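Local structure of uncharacterized protein (Streptococcus pneumoniae, 3LFT) at residues A[46-49]-A[50-53]; A[116-119]-A[120-124]; A[178-181]-A[182-185]; A[204-207]-A[208-212]; A[239-242]-A[243-247]. The protein binds L-tryptophan between its two lobes and is probably the substrate-binding component of an ABC transporter for that amino acid. All coordinates share one frame; numbering follows the deposited sequence.

Interaction 1. Residues A[46-49]-A[50-53]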
# COMPACT_ATOMS: atom_id res chain seq x y z
N GLY A 46 6.60 4.71 11.29
CA GLY A 46 5.18 5.03 11.43
C GLY A 46 4.86 6.26 12.27
O GLY A 46 3.71 6.50 12.61
N ASP A 47 5.89 7.04 12.59
CA ASP A 47 5.76 8.15 13.52
C ASP A 47 5.79 9.47 12.74
O ASP A 47 6.81 9.81 12.12
CB ASP A 47 6.91 8.07 14.53
CG ASP A 47 6.85 9.14 15.62
OD1 ASP A 47 6.18 10.18 15.44
OD2 ASP A 47 7.49 8.93 16.67
N GLN A 48 4.69 10.23 12.78
CA GLN A 48 4.63 11.49 12.02
C GLN A 48 5.68 12.50 12.47
O GLN A 48 6.11 13.35 11.67
CB GLN A 48 3.25 12.13 12.07
CG GLN A 48 2.26 11.46 11.15
CD GLN A 48 2.61 11.57 9.67
OE1 GLN A 48 3.09 12.60 9.17
NE2 GLN A 48 2.35 10.49 8.95
N SER A 49 6.09 12.44 13.73
CA SER A 49 7.15 13.33 14.20
C SER A 49 8.44 13.03 13.47
O SER A 49 9.15 13.95 13.03
CB SER A 49 7.33 13.21 15.71
OG SER A 49 6.17 13.69 16.37
N LYS A 50 8.75 11.74 13.31
CA LYS A 50 9.93 11.32 12.59
C LYS A 50 9.80 11.66 11.10
O LYS A 50 10.77 12.02 10.45
CB LYS A 50 10.22 9.84 12.81
CG LYS A 50 10.61 9.53 14.26
CD LYS A 50 10.96 8.06 14.45
CE LYS A 50 11.02 7.66 15.92
NZ LYS A 50 12.12 8.34 16.65
N VAL A 51 8.59 11.53 10.55
CA VAL A 51 8.38 11.93 9.16
C VAL A 51 8.82 13.38 8.97
O VAL A 51 9.55 13.69 8.03
CB VAL A 51 6.94 11.74 8.70
CG1 VAL A 51 6.73 12.34 7.30
CG2 VAL A 51 6.59 10.28 8.69
N ALA A 52 8.39 14.26 9.87
CA ALA A 52 8.72 15.68 9.72
C ALA A 52 10.23 15.92 9.88
O ALA A 52 10.84 16.61 9.06
CB ALA A 52 7.92 16.53 10.72
N THR A 53 10.83 15.35 10.91
CA THR A 53 12.24 15.60 11.17
C THR A 53 13.13 15.00 10.08
O THR A 53 14.05 15.65 9.58
CB THR A 53 12.60 15.10 12.57
OG1 THR A 53 11.87 15.91 13.52
CG2 THR A 53 14.07 15.23 12.84

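Interaction 2. Residues A[116-119]-A[120-124]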
# COMPACT_ATOMS: atom_id res chain seq x y z
N HIS A 116 -3.04 1.49 -7.26
CA HIS A 116 -4.48 1.62 -7.13
C HIS A 116 -5.10 0.31 -6.63
O HIS A 116 -4.83 -0.76 -7.16
CB HIS A 116 -5.07 1.98 -8.50
CG HIS A 116 -6.56 2.11 -8.49
ND1 HIS A 116 -7.40 1.11 -8.94
CD2 HIS A 116 -7.36 3.11 -8.05
CE1 HIS A 116 -8.66 1.50 -8.77
NE2 HIS A 116 -8.66 2.70 -8.24
N ASN A 117 -5.93 0.39 -5.60
CA ASN A 117 -6.55 -0.82 -5.07
C ASN A 117 -7.66 -1.38 -5.96
O ASN A 117 -8.58 -0.65 -6.31
CB ASN A 117 -7.13 -0.57 -3.68
CG ASN A 117 -7.58 -1.86 -3.01
OD1 ASN A 117 -6.75 -2.80 -2.88
ND2 ASN A 117 -8.85 -1.96 -2.62
N PRO A 118 -7.58 -2.68 -6.32
CA PRO A 118 -8.59 -3.24 -7.24
C PRO A 118 -9.86 -3.63 -6.49
O PRO A 118 -10.17 -4.82 -6.26
CB PRO A 118 -7.88 -4.45 -7.86
CG PRO A 118 -6.85 -4.82 -6.92
CD PRO A 118 -6.44 -3.59 -6.14
N ALA A 119 -10.63 -2.61 -6.13
CA ALA A 119 -11.81 -2.80 -5.32
C ALA A 119 -12.86 -3.68 -5.99
O ALA A 119 -13.45 -4.53 -5.33
CB ALA A 119 -12.41 -1.45 -4.93
N GLN A 120 -13.14 -3.44 -7.26
CA GLN A 120 -14.15 -4.24 -7.96
C GLN A 120 -13.81 -5.72 -7.89
O GLN A 120 -14.67 -6.56 -7.59
CB GLN A 120 -14.31 -3.78 -9.41
CG GLN A 120 -15.30 -4.64 -10.22
CD GLN A 120 -15.48 -4.16 -11.65
OE1 GLN A 120 -15.21 -3.01 -11.98
NE2 GLN A 120 -15.95 -5.06 -12.52
N GLN A 121 -12.55 -6.04 -8.18
CA GLN A 121 -12.10 -7.43 -8.15
C GLN A 121 -12.14 -8.03 -6.75
O GLN A 121 -12.46 -9.22 -6.59
CB GLN A 121 -10.71 -7.60 -8.74
CG GLN A 121 -10.62 -7.50 -10.25
CD GLN A 121 -9.18 -7.56 -10.68
OE1 GLN A 121 -8.54 -6.52 -10.85
NE2 GLN A 121 -8.64 -8.77 -10.82
N GLN A 122 -11.87 -7.23 -5.73
CA GLN A 122 -11.97 -7.72 -4.36
C GLN A 122 -13.42 -8.03 -4.01
O GLN A 122 -13.68 -9.07 -3.39
CB GLN A 122 -11.37 -6.70 -3.39
CG GLN A 122 -9.86 -6.64 -3.52
CD GLN A 122 -9.24 -5.50 -2.74
OE1 GLN A 122 -9.93 -4.66 -2.17
NE2 GLN A 122 -7.91 -5.46 -2.74
N VAL A 123 -14.34 -7.14 -4.39
CA VAL A 123 -15.76 -7.42 -4.15
C VAL A 123 -16.18 -8.71 -4.86
O VAL A 123 -16.85 -9.55 -4.26
CB VAL A 123 -16.65 -6.21 -4.55
CG1 VAL A 123 -18.10 -6.60 -4.60
CG2 VAL A 123 -16.44 -5.08 -3.55
N GLU A 124 -15.77 -8.87 -6.12
CA GLU A 124 -16.11 -10.08 -6.87
C GLU A 124 -15.56 -11.33 -6.16
O GLU A 124 -16.24 -12.34 -6.08
CB GLU A 124 -15.65 -9.99 -8.34
CG GLU A 124 -16.47 -8.99 -9.16
CD GLU A 124 -15.80 -8.49 -10.45
OE1 GLU A 124 -14.56 -8.64 -10.62
OE2 GLU A 124 -16.52 -7.91 -11.29

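Interaction 3. Residues A[178-181]-A[182-185]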
# COMPACT_ATOMS: atom_id res chain seq x y z
N SER A 178 -9.01 -3.76 20.21
CA SER A 178 -10.34 -3.49 20.74
C SER A 178 -11.35 -3.27 19.61
O SER A 178 -12.50 -3.68 19.72
CB SER A 178 -10.33 -2.31 21.72
OG SER A 178 -9.92 -1.12 21.07
N THR A 179 -10.90 -2.65 18.52
CA THR A 179 -11.78 -2.42 17.38
C THR A 179 -12.15 -3.73 16.71
O THR A 179 -13.30 -3.94 16.34
CB THR A 179 -11.17 -1.43 16.37
OG1 THR A 179 -11.00 -0.16 17.02
CG2 THR A 179 -12.06 -1.24 15.18
N VAL A 180 -11.17 -4.62 16.56
CA VAL A 180 -11.46 -5.93 15.98
C VAL A 180 -12.51 -6.66 16.82
O VAL A 180 -13.46 -7.24 16.28
CB VAL A 180 -10.20 -6.80 15.77
CG1 VAL A 180 -10.57 -8.25 15.38
CG2 VAL A 180 -9.32 -6.19 14.69
N THR A 181 -12.36 -6.60 18.15
CA THR A 181 -13.30 -7.28 19.03
C THR A 181 -14.73 -6.75 18.83
O THR A 181 -15.67 -7.55 18.69
CB THR A 181 -12.85 -7.16 20.48
OG1 THR A 181 -11.61 -7.85 20.65
CG2 THR A 181 -13.88 -7.76 21.42
N VAL A 182 -14.87 -5.43 18.77
CA VAL A 182 -16.17 -4.81 18.53
C VAL A 182 -16.75 -5.18 17.15
O VAL A 182 -17.89 -5.62 17.03
CB VAL A 182 -16.10 -3.26 18.69
CG1 VAL A 182 -17.41 -2.60 18.25
CG2 VAL A 182 -15.74 -2.88 20.12
N MSE A 183 -15.94 -5.00 16.12
CA MSE A 183 -16.45 -5.18 14.77
C MSE A 183 -16.85 -6.61 14.48
O MSE A 183 -17.79 -6.83 13.74
CB MSE A 183 -15.46 -4.66 13.73
CG MSE A 183 -14.26 -5.57 13.49
SE MSE A 183 -12.87 -4.68 12.50
CE MSE A 183 -13.73 -4.53 10.77
N THR A 184 -16.18 -7.59 15.08
CA THR A 184 -16.46 -8.98 14.72
C THR A 184 -17.80 -9.51 15.24
O THR A 184 -18.25 -10.56 14.80
CB THR A 184 -15.29 -9.97 15.01
OG1 THR A 184 -14.94 -9.95 16.40
CG2 THR A 184 -14.05 -9.67 14.15
N SER A 185 -18.43 -8.79 16.16
CA SER A 185 -19.79 -9.11 16.60
C SER A 185 -20.82 -8.43 15.70
O SER A 185 -22.03 -8.70 15.81
CB SER A 185 -20.00 -8.66 18.05
OG SER A 185 -20.39 -7.30 18.10

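Interaction 4. Residues A[204-207]-A[208-212]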
# COMPACT_ATOMS: atom_id res chain seq x y z
N THR A 204 -1.90 -8.43 14.95
CA THR A 204 -2.86 -8.11 16.02
C THR A 204 -4.29 -8.34 15.54
O THR A 204 -5.14 -8.80 16.30
CB THR A 204 -2.69 -6.67 16.49
OG1 THR A 204 -1.37 -6.51 17.00
CG2 THR A 204 -3.70 -6.30 17.58
N VAL A 205 -4.56 -8.03 14.26
CA VAL A 205 -5.87 -8.32 13.69
C VAL A 205 -6.11 -9.83 13.72
O VAL A 205 -7.19 -10.28 14.15
CB VAL A 205 -5.98 -7.81 12.23
CG1 VAL A 205 -7.35 -8.14 11.66
CG2 VAL A 205 -5.70 -6.30 12.13
N VAL A 206 -5.12 -10.60 13.29
CA VAL A 206 -5.26 -12.06 13.19
C VAL A 206 -5.46 -12.68 14.58
O VAL A 206 -6.33 -13.54 14.77
CB VAL A 206 -4.05 -12.69 12.48
CG1 VAL A 206 -4.16 -14.22 12.44
CG2 VAL A 206 -3.90 -12.14 11.09
N SER A 207 -4.68 -12.22 15.56
CA SER A 207 -4.78 -12.79 16.90
C SER A 207 -6.10 -12.40 17.56
O SER A 207 -6.74 -13.24 18.21
CB SER A 207 -3.59 -12.40 17.78
OG SER A 207 -3.49 -11.00 17.92
N SER A 208 -6.52 -11.15 17.38
CA SER A 208 -7.80 -10.69 17.94
C SER A 208 -8.99 -11.41 17.32
O SER A 208 -9.99 -11.65 18.00
CB SER A 208 -7.97 -9.18 17.80
OG SER A 208 -7.12 -8.51 18.72
N ASN A 209 -8.88 -11.78 16.04
CA ASN A 209 -9.94 -12.50 15.32
C ASN A 209 -9.91 -14.03 15.49
O ASN A 209 -10.76 -14.74 14.94
CB ASN A 209 -9.89 -12.08 13.84
CG ASN A 209 -10.96 -12.75 12.98
OD1 ASN A 209 -12.16 -12.68 13.27
ND2 ASN A 209 -10.52 -13.42 11.93
N GLN A 210 -8.97 -14.58 16.25
CA GLN A 210 -8.91 -16.04 16.43
C GLN A 210 -10.17 -16.58 17.07
O GLN A 210 -10.56 -17.74 16.82
CB GLN A 210 -7.71 -16.49 17.28
CG GLN A 210 -6.36 -16.49 16.56
CD GLN A 210 -6.28 -17.44 15.36
OE1 GLN A 210 -6.94 -18.48 15.32
NE2 GLN A 210 -5.47 -17.07 14.37
N SER A 211 -10.80 -15.79 17.93
CA SER A 211 -11.99 -16.27 18.63
C SER A 211 -13.24 -16.10 17.79
O SER A 211 -14.20 -16.85 17.96
CB SER A 211 -12.16 -15.53 19.97
OG SER A 211 -12.14 -14.13 19.77
N SER A 212 -13.22 -15.14 16.88
CA SER A 212 -14.42 -14.81 16.13
C SER A 212 -14.53 -15.60 14.85
O SER A 212 -15.63 -15.95 14.42
CB SER A 212 -14.46 -13.32 15.84
OG SER A 212 -15.47 -13.04 14.90
O HOH W 1 -7.98 -14.55 12.66
O HOH W 2 -8.90 -14.13 19.72
O HOH W 3 -4.80 -9.57 19.76

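Interaction 5. Residues A[239-242]-A[243-247]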
# COMPACT_ATOMS: atom_id res chain seq x y z
N LEU A 239 6.32 -2.87 -8.23
CA LEU A 239 6.18 -1.46 -7.84
C LEU A 239 7.53 -0.85 -7.55
O LEU A 239 7.84 0.28 -7.98
CB LEU A 239 5.28 -1.29 -6.63
CG LEU A 239 3.80 -1.63 -6.83
CD1 LEU A 239 3.11 -1.70 -5.48
CD2 LEU A 239 3.13 -0.61 -7.76
N GLY A 240 8.37 -1.60 -6.84
CA GLY A 240 9.68 -1.06 -6.48
C GLY A 240 10.59 -0.92 -7.70
O GLY A 240 11.27 0.09 -7.86
N VAL A 241 10.62 -1.94 -8.56
CA VAL A 241 11.46 -1.84 -9.77
C VAL A 241 11.03 -0.65 -10.63
O VAL A 241 11.87 0.12 -11.11
CB VAL A 241 11.42 -3.14 -10.60
CG1 VAL A 241 12.17 -3.00 -11.92
CG2 VAL A 241 12.02 -4.28 -9.78
N ALA A 242 9.73 -0.47 -10.79
CA ALA A 242 9.23 0.64 -11.60
C ALA A 242 9.61 1.98 -10.98
O ALA A 242 9.95 2.93 -11.69
CB ALA A 242 7.71 0.54 -11.77
N THR A 243 9.61 2.05 -9.65
CA THR A 243 10.04 3.25 -8.96
C THR A 243 11.53 3.47 -9.23
O THR A 243 11.96 4.60 -9.51
CB THR A 243 9.80 3.15 -7.46
OG1 THR A 243 8.41 2.95 -7.19
CG2 THR A 243 10.26 4.41 -6.74
N GLY A 244 12.33 2.41 -9.13
CA GLY A 244 13.77 2.52 -9.44
C GLY A 244 14.02 3.10 -10.82
O GLY A 244 14.88 3.98 -11.00
N LYS A 245 13.29 2.60 -11.80
CA LYS A 245 13.45 3.12 -13.14
C LYS A 245 13.06 4.57 -13.29
O LYS A 245 13.72 5.30 -14.03
CB LYS A 245 12.73 2.22 -14.14
CG LYS A 245 13.47 0.90 -14.24
CD LYS A 245 12.84 -0.09 -15.18
CE LYS A 245 13.66 -1.38 -15.19
NZ LYS A 245 15.02 -1.19 -15.77
N MSE A 246 12.02 5.02 -12.59
CA MSE A 246 11.64 6.45 -12.63
C MSE A 246 12.68 7.31 -11.91
O MSE A 246 12.94 8.42 -12.37
CB MSE A 246 10.25 6.67 -12.04
CG MSE A 246 9.18 5.99 -12.89
SE MSE A 246 7.39 6.47 -12.34
CE MSE A 246 7.34 8.25 -13.10
N ILE A 247 13.28 6.80 -10.83
CA ILE A 247 14.36 7.55 -10.18
C ILE A 247 15.47 7.80 -11.21
O ILE A 247 15.99 8.92 -11.29
CB ILE A 247 14.90 6.75 -9.00
CG1 ILE A 247 13.88 6.72 -7.86
CG2 ILE A 247 16.21 7.35 -8.50
CD1 ILE A 247 14.19 5.66 -6.80

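Interaction 1. Residues A[46-49]-A[50-53]
The N-terminal end of helix 48-58 is built here, with Asp47 as its N-cap, and the contact runs from Asp47 and Gln48 to Lys50 and Val51 one turn further on. Asp47 works with both its carboxylate and its carbonyl. OD1 of Asp47 accepts from the backbone N of Ser49 at 2.8 Å; the donor meets the anti side of the carboxylate, 35° out of its plane, and the N-H...O angle of 139° shows a bent bond. CG of Asp47 stands anti to the backbone N (chi1 -177°), which carries the carboxylate round to the amide of Ser49. The carbonyl O of Asp47 opens the helical ladder by accepting from Val51 N at 2.9 Å, and Ala52 N follows on Gln48 O at 3.0 Å. Across the turn Lys50 crosses the Asp47 side chain at about a right angle, CE lying 3.8 Å from OD2; with NZ 4.7 Å from that oxygen, the opposite charges are near but not in contact. On the other flank Gln48 bends at chi2 and lies alongside Val51, its OE1 4.0 Å from Val51 CB. Both of these side chains also touch Phe10, while Lys50 and Val51 touch Ser44, tying the helix start to neighbouring loops. An aspartate that caps the backbone N two residues ahead is a common form of helix N-cap, and here it ends the connection from strand 37-43 to helix 48-58.

Interaction 2. Residues A[116-119]-A[120-124]
Asn117 and Gln122 face each other with their terminal amides, one from the loop after strand 110-115 and the other from the first turn of helix 119-129. The two side chains cross at about a right angle and their amide planes are 58° apart, yet a reciprocal pair of hydrogen bonds joins them. Gln122 NE2 donates to Asn117 OD1 at 2.9 Å, bent to 133°, while Asn117 ND2 donates to Gln122 OE1 at 2.9 Å with a straighter 156°. In the second bond the donor sits above the carbonyl plane of Gln122, as the twist between the amides would lead one to expect. The Gln122 chain is extended beyond CG, which spans the gap back to Asn117, and on the way its CG passes 3.3 Å from Pro118 O. That carbonyl, from the N-cap residue, accepts Gln122 N at 3.0 Å; Pro118 itself is the centre of an inverse gamma turn, closed by Ala119 N on Asn117 O at 2.8 Å. Gln122 is shared more widely: OE1 also accepts from Trp191 NE1, and NE2 also donates to Val232 O. Both ends of this buried amide are therefore engaged, which fixes its flip and ties the helix start to two other strands.

Interaction 3. Residues A[178-181]-A[182-185]
Val180 O takes the backbone N of Thr184 at 3.0 Å near the C-terminal end of helix 176-183, with an N-H...O angle of 147°. The hydroxyl of Thr184 lies beside the same acceptor, OG1 being 3.1 Å from Val180 O, but Thr181 O is also within its range at 3.4 Å, and the destination of its one proton is not settled. Thr184 OG1 stands between its own backbone N and carbonyl carbon (chi1 59°), which turns it back over these carbonyls and leaves CG2 to meet Val180 CG1. Upstream, Met183 N donates to Thr179 O at 2.9 Å and Val182 N to Ser178 O at 3.1 Å, both nearly straight. Beyond the regular ladder Val182 O accepts a weak bond from Ser185 N and, tentatively, one from Ser185 OG at 3.2 Å in one of two conformers of that serine. Two other hydroxyls reach back one turn: Thr179 OG1 bonds to Glu175 O and Thr181 OG1 to Ala177 O. The apolar side includes Val180 and selenomethionine Met183, whose SE is 4.4 Å from Val180 CG2 in one of its two conformers. Hydroxyls folded onto main-chain carbonyls thus pair the polar atoms of Thr179 and Thr181 locally, and probably that of Thr184, while Thr179, Val180 and Met183 pack on Leu139 of strand 135-141 and Thr184 rests against Asn209, Ser212 and Lys214.

Interaction 4. Residues A[204-207]-A[208-212]
Thr204 O receives Ser208 N at 2.9 Å on helix 202-208, and two serine hydroxyls gather round that carbonyl. Ser208 OG lies 3.1 Å from Thr204 O in a weak contact, and one of the two conformers of Ser207 brings its own OG to 3.2 Å; neither proton has a settled acceptor. The next amide, Asn209 N, bonds to Val205 O at 2.9 Å. After it the pattern tightens: Gln210 N donates to Ser207 O at 3.3 Å, from 71° above the carbonyl plane, and not to Val206 O. Gln210, bent at chi2 (-62°), lies alongside Val206 with NE2 3.7 Å from Val206 CG1. Waters form the next shell. One receives Asn209 ND2 and donates to Val206 O at 2.9 Å, so this carbonyl, passed over by Gln210 N, is still satisfied. A second water donates to Ser207 O and takes a weak bond from Ser211 N; a third joins Ser207 OG with Ser208 OG, tentatively, in that same Ser207 conformer. Further out, Asn209 ND2 also donates to Lys214 O, holding the asparagine to the chain just before strand 216-218, while Pro203 O is the other candidate for Ser207 OG. Where helical bonding gives way after Ser208, then, water donates to Val206 O and Ser207 O, keeping both paired, and Asn209 ND2 holds the first of these waters.

Interaction 5. Residues A[239-242]-A[243-247]
The backbone from Leu239 to Ile247 is regular alpha-helix, each N-H from Thr243 to Met246 bonding to the carbonyl four residues earlier at 2.8 to 3.1 Å. Thr243 adds a side-chain bond to this ladder: its OG1 donates to Leu239 O at 2.8 Å, while its backbone N reaches the same oxygen at 3.0 Å. The two donors come from opposite faces of the carbonyl plane, OG1 tilted 33° from it and N 26°. Thr243 OG1 is placed for this by a chi1 of -59°, anti to the carbonyl carbon and beside the backbone N, a setting that directs the hydroxyl back along the helix and leaves the buried side chain with an internal partner for its proton. The helix, 236-251, packs on the parallel six-stranded sheet of one lobe in this periplasmic-binding-protein fold: Thr243 touches Val113, Ile87 and Ala89, and selenomethionine Met246 lies against Val113 and Asn262. Leu239, nearer the helix start, has its side chain about 5 Å from the bound tryptophan. Along another flank Val241 and Lys245 lie side by side and point the same way, CG1 of Val241 being 3.9 Å from CE of Lys245. The lysine chain is extended until its last torsion, where it bends, and its ammonium is paired in salt bridges with Glu30 and Glu29. Gly240 and Gly244 are bonded directly, Gly244 N to Gly240 O at 2.8 Å, and bring no side chains to their part of the helix surface.

Overall arrangement
All five contacts are local, each within a single helix or at one of its ends, but their settings differ. Interaction 1 is a surface contact at a helix start; interactions 2 and 5 are buried, the former joining a loop to a helix start through paired amides, the latter a mid-helix stretch against the six-stranded sheet. Interactions 3 and 4 are partly buried helix ends, and they alone touch each other, with Val180 CG1 3.7 Å from Ser208 CB. A carboxylate caps the exposed start, hydroxyls return to carbonyls in interactions 3, 4 and 5, and waters assist in interaction 4. Interactions 3 and 5 lie farthest apart, centres about 38 Å from each other.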